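Local coordinates for cadherin-related family member 2 (Homo sapiens, PDB 5CZR), which forms calcium-dependent heterophilic adhesion complexes with CDHR5 between adjacent microvilli and so controls their packing at the apical membrane of epithelial cells, at residues F158-L161 with S165-L168. Sequence-based numbering, arbitrary orientation.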
loop_
_atom_site.group_PDB
_atom_site.type_symbol
_atom_site.label_atom_id
_atom_site.label_comp_id
_atom_site.label_asym_id
_atom_site.label_seq_id
_atom_site.Cartn_x
_atom_site.Cartn_y
_atom_site.Cartn_z
ATOM N N PHE A 158 -17.214 -23.035 -9.481
ATOM C CA PHE A 158 -15.915 -22.491 -9.789
ATOM C C PHE A 158 -15.166 -22.234 -8.504
ATOM O O PHE A 158 -15.767 -22.002 -7.471
ATOM C CB PHE A 158 -16.047 -21.204 -10.589
ATOM C CG PHE A 158 -16.766 -21.377 -11.891
ATOM C CD1 PHE A 158 -16.081 -21.828 -12.996
ATOM C CD2 PHE A 158 -18.117 -21.122 -11.989
ATOM C CE1 PHE A 158 -16.715 -22.012 -14.200
ATOM C CE2 PHE A 158 -18.775 -21.253 -13.198
ATOM C CZ PHE A 158 -18.074 -21.736 -14.302
ATOM N N ARG A 159 -13.848 -22.342 -8.574
ATOM C CA ARG A 159 -13.022 -22.034 -7.452
ATOM C C ARG A 159 -11.890 -21.195 -7.980
ATOM O O ARG A 159 -11.429 -21.386 -9.111
ATOM C CB ARG A 159 -12.668 -23.335 -6.721
ATOM C CG ARG A 159 -11.507 -23.270 -5.768
ATOM C CD ARG A 159 -10.833 -24.614 -5.528
ATOM N NE ARG A 159 -9.917 -24.596 -4.354
ATOM C CZ ARG A 159 -9.130 -25.602 -3.977
ATOM N NH1 ARG A 159 -8.358 -25.472 -2.907
ATOM N NH2 ARG A 159 -9.115 -26.735 -4.651
ATOM N N ILE A 160 -11.464 -20.208 -7.204
ATOM C CA ILE A 160 -10.266 -19.432 -7.591
ATOM C C ILE A 160 -9.104 -19.787 -6.682
ATOM O O ILE A 160 -9.278 -19.829 -5.480
ATOM C CB ILE A 160 -10.548 -17.916 -7.613
ATOM C CG1 ILE A 160 -9.389 -17.171 -8.230
ATOM C CG2 ILE A 160 -10.880 -17.366 -6.220
ATOM C CD1 ILE A 160 -9.744 -15.790 -8.736
ATOM N N LEU A 161 -7.940 -20.063 -7.258
ATOM C CA LEU A 161 -6.764 -20.486 -6.494
ATOM C C LEU A 161 -5.878 -19.273 -6.145
ATOM O O LEU A 161 -6.113 -18.200 -6.656
ATOM C CB LEU A 161 -5.939 -21.511 -7.297
ATOM C CG LEU A 161 -6.693 -22.716 -7.850
ATOM C CD1 LEU A 161 -5.741 -23.665 -8.559
ATOM C CD2 LEU A 161 -7.416 -23.454 -6.738
ATOM N N SER A 165 -5.717 -18.397 -10.771
ATOM C CA SER A 165 -6.358 -19.286 -11.714
ATOM C C SER A 165 -7.725 -19.680 -11.207
ATOM O O SER A 165 -7.898 -20.019 -10.041
ATOM C CB SER A 165 -5.523 -20.542 -11.999
ATOM O OG SER A 165 -4.381 -20.157 -12.740
ATOM N N ILE A 166 -8.698 -19.619 -12.102
ATOM C CA ILE A 166 -10.020 -20.067 -11.801
ATOM C C ILE A 166 -10.158 -21.467 -12.396
ATOM O O ILE A 166 -9.921 -21.674 -13.574
ATOM C CB ILE A 166 -11.054 -19.092 -12.402
ATOM C CG1 ILE A 166 -10.936 -17.767 -11.682
ATOM C CG2 ILE A 166 -12.472 -19.630 -12.307
ATOM C CD1 ILE A 166 -11.511 -16.624 -12.468
ATOM N N VAL A 167 -10.643 -22.384 -11.576
ATOM C CA VAL A 167 -10.848 -23.770 -11.983
ATOM C C VAL A 167 -12.322 -24.178 -11.985
ATOM O O VAL A 167 -13.137 -23.723 -11.152
ATOM C CB VAL A 167 -10.019 -24.771 -11.141
ATOM C CG1 VAL A 167 -8.552 -24.525 -11.353
ATOM C CG2 VAL A 167 -10.374 -24.724 -9.665
ATOM N N LEU A 168 -12.645 -25.104 -12.884
ATOM C CA LEU A 168 -13.961 -25.709 -12.897
ATOM C C LEU A 168 -14.057 -26.704 -11.748
ATOM O O LEU A 168 -13.222 -27.601 -11.602
ATOM C CB LEU A 168 -14.201 -26.394 -14.230
ATOM C CG LEU A 168 -15.585 -27.002 -14.392
ATOM C CD1 LEU A 168 -16.635 -25.900 -14.378
ATOM C CD2 LEU A 168 -15.665 -27.834 -15.674
#
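The carbonyl oxygen Arg159 O takes the amide Val167 N at 2.8 Å and also receives the CA-H of Ile166, its CA 3.3 Å away. The same pair closes its ring through Arg159 N and Val167 O (3.0 Å), and Leu161 N then bonds to Ser165 O with an almost straight N-H...O angle of 172°, carrying the ladder past the end of strand 158-160.

The side chains of the paired residues alternate between two faces. On the inner one, Ile160 is extended, CG1 anti to the backbone N (chi1 -171°) and CD1 continuing outward (chi2 160°) to rest on Ile166 CG1 at 3.7 Å, while the Phe158 ring meets Leu168 CD1 obliquely through CE1 (3.9 Å). Tyr181 packs edge-to-face with this ring, and Leu183 touches both Phe158 and Ile166, so this face joins the core between this sheet and the one holding strand 180-189. On the other face Val167 CG2 lies beside Arg159 CB at 4.0 Å, and Leu161 CD1 reaches Val167 CG1 from beyond the last strand pair. The extended Arg159 chain leads away, with Leu161 CD2 over one face of its guanidinium.

Strand 165-168 also pairs with strand 123-130, which leaves strand 158-160 at the edge of this sheet; the arrangement is an antiparallel beta hairpin in the Greek-key beta sandwich of the second cadherin repeat.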